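Local coordinates for protein TBC1 domain family member 22A (Homo sapiens, PDB 2QFZ) that may act as a GTPase-activating protein for Rab family GTPases through its all-helical TBC domain, and forms homodimers, at residues Gly50-Lys53 and Pro54-Pro57; Arg256-Leu260 and Arg261-Arg265; Leu306-Gln310 and Asn311-Ala315. All blocks are in the same frame, centred on the assembly; numbering follows the deposited sequence.

Interaction 1: Gly50-Lys53 and Pro54-Pro57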
ATOM      1  N   GLY A  50       7.513 -10.204   8.215  1.00 23.17           N
ATOM      2  CA  GLY A  50       6.339  -9.653   8.905  1.00 22.88           C
ATOM      3  C   GLY A  50       6.745  -8.981  10.213  1.00 22.51           C
ATOM      4  O   GLY A  50       7.686  -9.421  10.846  1.00 20.59           O
ATOM      5  N   ILE A  51       6.035  -7.933  10.623  1.00 24.37           N
ATOM      6  CA  ILE A  51       6.407  -7.147  11.825  1.00 22.81           C
ATOM      7  C   ILE A  51       5.340  -7.345  12.870  1.00 25.78           C
ATOM      8  O   ILE A  51       4.179  -7.128  12.576  1.00 20.39           O
ATOM      9  CB  ILE A  51       6.480  -5.638  11.491  1.00 22.49           C
ATOM     10  CG1 ILE A  51       7.417  -5.409  10.305  1.00 24.73           C
ATOM     11  CG2 ILE A  51       6.905  -4.772  12.715  1.00 18.92           C
ATOM     12  CD1 ILE A  51       7.324  -4.033   9.677  1.00 19.74           C
ATOM     13  N   PRO A  52       5.728  -7.715  14.121  1.00 22.60           N
ATOM     14  CA  PRO A  52       4.738  -7.819  15.168  1.00 24.78           C
ATOM     15  C   PRO A  52       3.998  -6.515  15.385  1.00 23.07           C
ATOM     16  O   PRO A  52       4.625  -5.450  15.412  1.00 23.90           O
ATOM     17  CB  PRO A  52       5.569  -8.141  16.419  1.00 24.55           C
ATOM     18  CG  PRO A  52       6.793  -8.651  15.952  1.00 24.62           C
ATOM     19  CD  PRO A  52       7.069  -8.017  14.619  1.00 25.81           C
ATOM     20  N   LYS A  53       2.686  -6.607  15.567  1.00 24.40           N
ATOM     21  CA  LYS A  53       1.801  -5.444  15.643  1.00 26.10           C
ATOM     22  C   LYS A  53       2.236  -4.323  16.617  1.00 25.46           C
ATOM     23  O   LYS A  53       2.188  -3.143  16.244  1.00 25.20           O
ATOM     24  CB  LYS A  53       0.378  -5.913  15.913  1.00 32.61           C
ATOM     25  CG  LYS A  53      -0.609  -4.816  16.196  1.00 36.14           C
ATOM     26  CD  LYS A  53      -2.029  -5.368  16.347  1.00 42.09           C
ATOM     27  CE  LYS A  53      -2.648  -5.759  14.994  1.00 44.95           C
ATOM     28  NZ  LYS A  53      -4.093  -5.322  14.901  1.00 47.53           N
ATOM     29  N   PRO A  54       2.663  -4.675  17.851  1.00 27.42           N
ATOM     30  CA  PRO A  54       3.167  -3.683  18.829  1.00 28.51           C
ATOM     31  C   PRO A  54       4.289  -2.740  18.347  1.00 25.99           C
ATOM     32  O   PRO A  54       4.363  -1.575  18.761  1.00 23.98           O
ATOM     33  CB  PRO A  54       3.678  -4.573  19.992  1.00 28.92           C
ATOM     34  CG  PRO A  54       2.796  -5.781  19.908  1.00 30.62           C
ATOM     35  CD  PRO A  54       2.665  -6.033  18.430  1.00 28.34           C
ATOM     36  N   VAL A  55       5.153  -3.223  17.478  1.00 23.44           N
ATOM     37  CA  VAL A  55       6.235  -2.399  16.959  1.00 22.70           C
ATOM     38  C   VAL A  55       6.042  -1.968  15.496  1.00 24.95           C
ATOM     39  O   VAL A  55       6.938  -1.341  14.906  1.00 22.41           O
ATOM     40  CB  VAL A  55       7.594  -3.118  17.173  1.00 26.54           C
ATOM     41  CG1 VAL A  55       7.889  -3.204  18.652  1.00 27.24           C
ATOM     42  CG2 VAL A  55       7.605  -4.519  16.530  1.00 23.38           C
ATOM     43  N   ARG A  56       4.869  -2.261  14.903  1.00 22.59           N
ATOM     44  CA  ARG A  56       4.681  -1.968  13.488  1.00 17.87           C
ATOM     45  C   ARG A  56       4.669  -0.464  13.192  1.00 17.98           C
ATOM     46  O   ARG A  56       5.373  -0.035  12.313  1.00 18.97           O
ATOM     47  CB  ARG A  56       3.464  -2.708  12.864  1.00 19.41           C
ATOM     48  CG  ARG A  56       3.302  -2.485  11.404  1.00 16.99           C
ATOM     49  CD  ARG A  56       2.034  -3.166  10.852  1.00 18.41           C
ATOM     50  NE  ARG A  56       2.257  -4.551  10.439  1.00 22.11           N
ATOM     51  CZ  ARG A  56       1.512  -5.598  10.786  1.00 22.55           C
ATOM     52  NH1 ARG A  56       0.498  -5.472  11.615  1.00 24.45           N
ATOM     53  NH2 ARG A  56       1.817  -6.799  10.313  1.00 22.08           N
ATOM     54  N   PRO A  57       3.907   0.347  13.954  1.00 18.99           N
ATOM     55  CA  PRO A  57       3.946   1.773  13.689  1.00 23.62           C
ATOM     56  C   PRO A  57       5.351   2.397  13.662  1.00 18.99           C
ATOM     57  O   PRO A  57       5.672   3.108  12.710  1.00 16.71           O
ATOM     58  CB  PRO A  57       3.089   2.363  14.836  1.00 24.62           C
ATOM     59  CG  PRO A  57       2.127   1.202  15.143  1.00 24.60           C
ATOM     60  CD  PRO A  57       3.026   0.032  15.091  1.00 21.23           C
TER
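Pro52 and Lys53 offer their carbonyls to Val55 and Arg56 in the tight turn that starts helix 56-63, with Val55 at the N-cap; Arg56 and Trp60 fit the RxxxW signature of TBC domains. Two backbone hydrogen bonds close the turn: Val55 N to Pro52 O at 3.1 Å, bent to 144° at the hydrogen, and Arg56 N to Lys53 O, also 3.1 Å but straighter at 163°. Both run from residue i+3 back to i, as in a 3-10 turn. Apolar contacts join the loop to the turn. Ile51 CG2, anti to its own nitrogen, lies 3.9 Å from Val55 CG2, and that same Val55 methyl sits 4.0 Å from Pro52 CD. Phe29 of helix 25-34 touches both Pro52 and Val55. The polar end of Arg56 is fixed from outside: NE forms a salt bridge with Asp268, whose other carboxylate oxygen accepts a hydrogen bond from Ile51 N, tying the loop and the helix start to one residue. A bend at chi3 (-88°) turns the guanidinium back over the loop. There, one of its faces receives Ile51 O, 3.2 Å above the plane and off toward the rim; Ile51 O is 3.3 Å from Arg56 NH2, at an angle too poor for a hydrogen bond.

Interaction 2: Arg256-Leu260 and Arg261-Arg265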
ATOM      1  N   ARG A 256      -7.451  -3.522  -3.940  1.00 24.08           N
ATOM      2  CA  ARG A 256      -8.843  -3.909  -4.274  1.00 21.87           C
ATOM      3  C   ARG A 256      -8.969  -5.397  -4.492  1.00 23.14           C
ATOM      4  O   ARG A 256     -10.039  -5.854  -4.804  1.00 25.78           O
ATOM      5  CB  ARG A 256      -9.385  -3.166  -5.513  1.00 25.19           C
ATOM      6  CG  ARG A 256      -9.440  -1.631  -5.395  1.00 31.30           C
ATOM      7  CD  ARG A 256     -10.534  -1.105  -4.439  1.00 35.86           C
ATOM      8  NE  ARG A 256     -10.014  -0.931  -3.069  1.00 38.14           N
ATOM      9  CZ  ARG A 256     -10.513  -1.482  -1.958  1.00 39.67           C
ATOM     10  NH1 ARG A 256     -11.593  -2.291  -1.979  1.00 41.83           N
ATOM     11  NH2 ARG A 256      -9.910  -1.224  -0.805  1.00 39.38           N
ATOM     12  N   GLU A 257      -7.878  -6.153  -4.378  1.00 21.40           N
ATOM     13  CA  GLU A 257      -7.920  -7.586  -4.676  1.00 23.59           C
ATOM     14  C   GLU A 257      -7.821  -8.436  -3.416  1.00 23.68           C
ATOM     15  O   GLU A 257      -8.198  -9.595  -3.443  1.00 22.82           O
ATOM     16  CB  GLU A 257      -6.827  -8.013  -5.658  1.00 21.80           C
ATOM     17  CG  GLU A 257      -6.440  -6.979  -6.689  1.00 25.69           C
ATOM     18  CD  GLU A 257      -7.618  -6.451  -7.482  1.00 28.01           C
ATOM     19  OE1 GLU A 257      -8.577  -7.228  -7.741  1.00 28.70           O
ATOM     20  OE2 GLU A 257      -7.584  -5.250  -7.850  1.00 28.73           O
ATOM     21  N   VAL A 258      -7.344  -7.859  -2.319  1.00 24.17           N
ATOM     22  CA  VAL A 258      -7.177  -8.596  -1.060  1.00 22.93           C
ATOM     23  C   VAL A 258      -7.670  -7.770   0.121  1.00 22.30           C
ATOM     24  O   VAL A 258      -7.773  -6.513   0.032  1.00 21.59           O
ATOM     25  CB  VAL A 258      -5.718  -8.983  -0.808  1.00 21.77           C
ATOM     26  CG1 VAL A 258      -5.177  -9.881  -1.916  1.00 24.13           C
ATOM     27  CG2 VAL A 258      -4.848  -7.705  -0.601  1.00 18.74           C
ATOM     28  N   PRO A 259      -8.022  -8.452   1.226  1.00 21.09           N
ATOM     29  CA  PRO A 259      -8.469  -7.725   2.406  1.00 22.63           C
ATOM     30  C   PRO A 259      -7.357  -6.813   3.035  1.00 21.91           C
ATOM     31  O   PRO A 259      -6.175  -7.063   2.874  1.00 19.85           O
ATOM     32  CB  PRO A 259      -8.867  -8.846   3.379  1.00 23.26           C
ATOM     33  CG  PRO A 259      -8.929 -10.090   2.589  1.00 22.95           C
ATOM     34  CD  PRO A 259      -8.114  -9.920   1.391  1.00 21.99           C
ATOM     35  N   LEU A 260      -7.768  -5.779   3.751  1.00 23.82           N
ATOM     36  CA  LEU A 260      -6.837  -4.789   4.320  1.00 20.10           C
ATOM     37  C   LEU A 260      -5.787  -5.381   5.229  1.00 20.87           C
ATOM     38  O   LEU A 260      -4.636  -4.956   5.215  1.00 19.02           O
ATOM     39  CB  LEU A 260      -7.617  -3.672   5.052  1.00 20.05           C
ATOM     40  CG  LEU A 260      -6.757  -2.522   5.646  1.00 21.72           C
ATOM     41  CD1 LEU A 260      -5.838  -1.850   4.552  1.00 17.91           C
ATOM     42  CD2 LEU A 260      -7.642  -1.493   6.350  1.00 22.40           C
ATOM     43  N   ARG A 261      -6.178  -6.363   6.035  1.00 20.62           N
ATOM     44  CA  ARG A 261      -5.255  -7.043   6.890  1.00 20.18           C
ATOM     45  C   ARG A 261      -4.157  -7.699   6.065  1.00 25.62           C
ATOM     46  O   ARG A 261      -2.994  -7.797   6.500  1.00 18.60           O
ATOM     47  CB  ARG A 261      -5.995  -8.086   7.726  1.00 26.97           C
ATOM     48  CG  ARG A 261      -6.732  -9.181   6.876  1.00 20.72           C
ATOM     49  CD  ARG A 261      -7.293 -10.302   7.719  1.00 27.35           C
ATOM     50  NE  ARG A 261      -7.868 -11.348   6.856  1.00 22.26           N
ATOM     51  CZ  ARG A 261      -9.058 -11.250   6.285  1.00 23.31           C
ATOM     52  NH1 ARG A 261      -9.818 -10.210   6.504  1.00 24.49           N
ATOM     53  NH2 ARG A 261      -9.516 -12.213   5.514  1.00 27.42           N
ATOM     54  N   CYS A 262      -4.504  -8.155   4.862  1.00 21.90           N
ATOM     55  CA  CYS A 262      -3.485  -8.695   3.972  1.00 20.67           C
ATOM     56  C   CYS A 262      -2.547  -7.614   3.401  1.00 19.09           C
ATOM     57  O   CYS A 262      -1.357  -7.850   3.236  1.00 21.18           O
ATOM     58  CB  CYS A 262      -4.159  -9.495   2.845  1.00 22.94           C
ATOM     59  SG  CYS A 262      -4.978 -10.951   3.503  1.00 28.38           S
ATOM     60  N   THR A 263      -3.101  -6.465   3.053  1.00 18.78           N
ATOM     61  CA  THR A 263      -2.309  -5.354   2.469  1.00 20.56           C
ATOM     62  C   THR A 263      -1.270  -4.901   3.553  1.00 19.40           C
ATOM     63  O   THR A 263      -0.105  -4.664   3.262  1.00 19.88           O
ATOM     64  CB  THR A 263      -3.228  -4.181   2.047  1.00 20.62           C
ATOM     65  OG1 THR A 263      -4.076  -4.564   0.936  1.00 18.78           O
ATOM     66  CG2 THR A 263      -2.411  -2.865   1.680  1.00 18.57           C
ATOM     67  N   ILE A 264      -1.695  -4.858   4.812  1.00 17.56           N
ATOM     68  CA  ILE A 264      -0.808  -4.413   5.890  1.00 19.28           C
ATOM     69  C   ILE A 264       0.384  -5.356   5.976  1.00 17.72           C
ATOM     70  O   ILE A 264       1.523  -4.933   6.004  1.00 12.29           O
ATOM     71  CB  ILE A 264      -1.588  -4.240   7.262  1.00 16.02           C
ATOM     72  CG1 ILE A 264      -2.461  -3.024   7.162  1.00 13.88           C
ATOM     73  CG2 ILE A 264      -0.595  -4.178   8.458  1.00 15.55           C
ATOM     74  CD1 ILE A 264      -3.536  -2.832   8.284  1.00 16.69           C
ATOM     75  N   ARG A 265       0.133  -6.662   5.946  1.00 19.01           N
ATOM     76  CA  ARG A 265       1.212  -7.617   5.974  1.00 18.61           C
ATOM     77  C   ARG A 265       2.197  -7.532   4.766  1.00 21.85           C
ATOM     78  O   ARG A 265       3.441  -7.517   4.922  1.00 18.86           O
ATOM     79  CB  ARG A 265       0.627  -9.017   6.145  1.00 20.01           C
ATOM     80  CG  ARG A 265       1.613 -10.134   6.110  1.00 23.42           C
ATOM     81  CD  ARG A 265       2.795  -9.983   7.093  1.00 27.83           C
ATOM     82  NE  ARG A 265       3.743 -11.020   6.803  1.00 25.78           N
ATOM     83  CZ  ARG A 265       4.754 -10.928   5.956  1.00 26.70           C
ATOM     84  NH1 ARG A 265       5.059  -9.789   5.333  1.00 29.33           N
ATOM     85  NH2 ARG A 265       5.508 -12.000   5.748  1.00 28.74           N
TER
HETATM   86  O   HOH W   1      -6.686  -3.941   0.976  1.00 17.65           O
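Pro259 O is gripped by two successive amides of helix 260-270: Thr263 N donates at 3.1 Å, while Cys262 N at 2.8 Å makes a weak, strongly bent bond. One residue on, Ile264 N reaches Leu260 O at 3.0 Å in a straighter i+4 bond of the regular helical kind. A water links the preceding loop to the first turn, donating to Val258 O at 2.9 Å and hydrogen-bonding to Thr263 OG1 at 2.7 Å. Beside it, Val258 CG2 packs against Cys262 CB and the Thr263 hydroxyl. Cys262 SG sits on the opening proline too, 3.9 Å from Pro259 CD. Arg261 covers another part of that proline: its chi1 of 60° places CG between the backbone N and carbonyl carbon, and the extended chain then carries the guanidinium back over the ring, with Pro259 CB 3.5 Å above one face. Arg261 NH2 is held there by a hydrogen bond to Trp317 O, so proline and carbonyl together fix the flat group. Leu260 and Ile264 meet Pro156 and Val160 of helix 150-162, respectively. With Pro259 as N-cap, this is a helix N-terminus within the helical TBC domain.

Interaction 3: Leu306-Gln310 and Asn311-Ala315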
ATOM      1  N   LEU A 306     -12.521 -12.738 -17.243  1.00 24.26           N
ATOM      2  CA  LEU A 306     -12.279 -11.375 -16.785  1.00 23.70           C
ATOM      3  C   LEU A 306     -12.934 -11.088 -15.391  1.00 22.64           C
ATOM      4  O   LEU A 306     -12.275 -10.561 -14.527  1.00 17.36           O
ATOM      5  CB  LEU A 306     -12.709 -10.356 -17.871  1.00 21.78           C
ATOM      6  CG  LEU A 306     -12.448  -8.876 -17.576  1.00 22.25           C
ATOM      7  CD1 LEU A 306     -10.997  -8.670 -17.061  1.00 18.56           C
ATOM      8  CD2 LEU A 306     -12.717  -8.034 -18.755  1.00 24.41           C
ATOM      9  N   LEU A 307     -14.187 -11.486 -15.168  1.00 20.81           N
ATOM     10  CA  LEU A 307     -14.846 -11.319 -13.848  1.00 25.01           C
ATOM     11  C   LEU A 307     -14.098 -11.934 -12.700  1.00 23.45           C
ATOM     12  O   LEU A 307     -14.010 -11.317 -11.660  1.00 22.89           O
ATOM     13  CB  LEU A 307     -16.276 -11.861 -13.815  1.00 27.45           C
ATOM     14  CG  LEU A 307     -17.271 -10.971 -14.572  1.00 33.53           C
ATOM     15  CD1 LEU A 307     -18.419 -11.849 -15.095  1.00 35.55           C
ATOM     16  CD2 LEU A 307     -17.800  -9.790 -13.722  1.00 33.80           C
ATOM     17  N   PHE A 308     -13.585 -13.148 -12.911  1.00 22.98           N
ATOM     18  CA  PHE A 308     -12.787 -13.904 -11.945  1.00 25.38           C
ATOM     19  C   PHE A 308     -11.465 -13.167 -11.611  1.00 26.36           C
ATOM     20  O   PHE A 308     -11.126 -12.997 -10.455  1.00 25.04           O
ATOM     21  CB  PHE A 308     -12.479 -15.313 -12.520  1.00 23.93           C
ATOM     22  CG  PHE A 308     -11.650 -16.170 -11.619  1.00 25.54           C
ATOM     23  CD1 PHE A 308     -12.192 -16.702 -10.446  1.00 24.61           C
ATOM     24  CD2 PHE A 308     -10.324 -16.473 -11.935  1.00 26.53           C
ATOM     25  CE1 PHE A 308     -11.424 -17.495  -9.602  1.00 25.11           C
ATOM     26  CE2 PHE A 308      -9.550 -17.261 -11.079  1.00 25.97           C
ATOM     27  CZ  PHE A 308     -10.131 -17.789  -9.907  1.00 23.96           C
ATOM     28  N   LEU A 309     -10.739 -12.734 -12.642  1.00 24.54           N
ATOM     29  CA  LEU A 309      -9.439 -12.067 -12.467  1.00 23.93           C
ATOM     30  C   LEU A 309      -9.601 -10.726 -11.723  1.00 25.26           C
ATOM     31  O   LEU A 309      -8.674 -10.263 -11.042  1.00 28.19           O
ATOM     32  CB  LEU A 309      -8.777 -11.829 -13.815  1.00 22.27           C
ATOM     33  CG  LEU A 309      -8.175 -13.041 -14.545  1.00 24.95           C
ATOM     34  CD1 LEU A 309      -7.805 -12.737 -16.013  1.00 23.47           C
ATOM     35  CD2 LEU A 309      -6.955 -13.524 -13.803  1.00 26.05           C
ATOM     36  N   GLN A 310     -10.777 -10.120 -11.894  1.00 23.28           N
ATOM     37  CA  GLN A 310     -11.135  -8.865 -11.256  1.00 24.06           C
ATOM     38  C   GLN A 310     -11.744  -9.088  -9.895  1.00 27.00           C
ATOM     39  O   GLN A 310     -11.993  -8.134  -9.198  1.00 26.36           O
ATOM     40  CB  GLN A 310     -12.134  -8.099 -12.125  1.00 23.80           C
ATOM     41  CG  GLN A 310     -11.565  -7.470 -13.334  1.00 24.82           C
ATOM     42  CD  GLN A 310     -12.611  -6.777 -14.207  1.00 26.07           C
ATOM     43  OE1 GLN A 310     -13.799  -7.102 -14.160  1.00 26.09           O
ATOM     44  NE2 GLN A 310     -12.158  -5.835 -15.032  1.00 26.76           N
ATOM     45  N   ASN A 311     -12.019 -10.346  -9.528  1.00 32.40           N
ATOM     46  CA  ASN A 311     -12.716 -10.670  -8.273  1.00 31.98           C
ATOM     47  C   ASN A 311     -12.172 -11.945  -7.669  1.00 29.12           C
ATOM     48  O   ASN A 311     -12.919 -12.866  -7.375  1.00 33.82           O
ATOM     49  CB  ASN A 311     -14.215 -10.840  -8.511  1.00 34.32           C
ATOM     50  CG  ASN A 311     -14.892  -9.562  -8.983  1.00 36.46           C
ATOM     51  OD1 ASN A 311     -15.306  -8.728  -8.167  1.00 40.10           O
ATOM     52  ND2 ASN A 311     -15.062  -9.425 -10.297  1.00 30.56           N
ATOM     53  N   LEU A 312     -10.859 -12.006  -7.477  1.00 29.88           N
ATOM     54  CA  LEU A 312     -10.227 -13.236  -7.036  1.00 29.77           C
ATOM     55  C   LEU A 312     -10.710 -13.588  -5.613  1.00 33.13           C
ATOM     56  O   LEU A 312     -10.947 -12.682  -4.807  1.00 30.62           O
ATOM     57  CB  LEU A 312      -8.704 -13.144  -7.138  1.00 29.90           C
ATOM     58  CG  LEU A 312      -8.179 -13.184  -8.602  1.00 30.07           C
ATOM     59  CD1 LEU A 312      -6.717 -12.838  -8.642  1.00 29.07           C
ATOM     60  CD2 LEU A 312      -8.400 -14.523  -9.287  1.00 28.58           C
ATOM     61  N   PRO A 313     -10.920 -14.889  -5.326  1.00 31.96           N
ATOM     62  CA  PRO A 313     -11.523 -15.269  -4.037  1.00 34.28           C
ATOM     63  C   PRO A 313     -10.517 -15.216  -2.858  1.00 30.11           C
ATOM     64  O   PRO A 313      -9.843 -16.191  -2.552  1.00 30.65           O
ATOM     65  CB  PRO A 313     -12.034 -16.712  -4.300  1.00 34.87           C
ATOM     66  CG  PRO A 313     -11.685 -17.024  -5.729  1.00 35.71           C
ATOM     67  CD  PRO A 313     -10.624 -16.080  -6.138  1.00 32.81           C
ATOM     68  N   THR A 314     -10.411 -14.052  -2.242  1.00 27.68           N
ATOM     69  CA  THR A 314      -9.409 -13.807  -1.206  1.00 25.92           C
ATOM     70  C   THR A 314     -10.027 -13.294   0.110  1.00 25.42           C
ATOM     71  O   THR A 314      -9.307 -12.945   1.038  1.00 22.04           O
ATOM     72  CB  THR A 314      -8.411 -12.727  -1.674  1.00 23.53           C
ATOM     73  OG1 THR A 314      -9.133 -11.519  -1.964  1.00 20.49           O
ATOM     74  CG2 THR A 314      -7.641 -13.192  -2.864  1.00 19.89           C
ATOM     75  N   ALA A 315     -11.350 -13.271   0.210  1.00 30.20           N
ATOM     76  CA  ALA A 315     -12.005 -12.759   1.434  1.00 32.38           C
ATOM     77  C   ALA A 315     -11.601 -13.569   2.693  1.00 29.75           C
ATOM     78  O   ALA A 315     -11.632 -13.073   3.809  1.00 27.64           O
ATOM     79  CB  ALA A 315     -13.494 -12.750   1.246  1.00 30.91           C
TER
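Phe308 O accepts a hydrogen bond from Asn311 N at 2.9 Å, in a tight turn that leads from helix 302-309 into the loop that kinks at Pro313, the centre of an inverse gamma turn. The Asn311 side chain folds back on the helix as well. With CG anti to its carbonyl carbon (chi1 -64°), ND2 donates to Leu307 O at 2.6 Å; the bond is nearly straight at 169°, meets a lone pair of the carbonyl and lies in the plane of the amide. Asn311 thus serves two consecutive helix carbonyls, one with its side-chain amide and the other with its backbone NH, and the bond at ND2 fixes which way its amide is turned.

The apolar half is built round Phe308: with CG anti to the backbone N (chi1 179°), the ring reaches the loop side, where Leu312 and Pro313 meet it. Leu312 CD2 stands over one ring face in a CH-pi contact, 3.8 Å from the centroid and offset toward the rim near CE2. Phe308 CE1 also meets Pro313 CD at 3.8 Å. The Leu312 side chain runs at about a right angle to that of Phe308, and its CD2 also comes within 3.3 Å of Phe308 O, packing against the carbonyl as well as the ring.

Further out, Gln310 NE2 donates a hydrogen bond to Gln244 O of helix 242-251. Leu312 touches Trp249 of that helix and Phe288 of helix 276-291, while Phe308 rests on Glu295 of helix 293-298.

Interaction 2 lies between the other two and touches both, whereas interactions 1 and 3 come no nearer than about 15 Å between nearest atoms. Toward residues 50-57, helix 260-270 presents Ile264, whose CG2 is 3.4 Å from Arg56 CZ, and Arg265, whose CZ is 3.6 Å from Gly50 CA. Toward residues 311-315 the join is both polar and packed: Thr314 OG1 lies 2.6 Å from Glu257 O and Arg261 NH2 2.9 Å from Ala315 O, both probable hydrogen bonds, with Pro259 CD 3.3 Å from Thr314 O. Two helix starts and one helix end are thereby connected along this helical chain, with centres about 16 Å apart for interactions 1 and 2 and about 14 Å for 2 and 3.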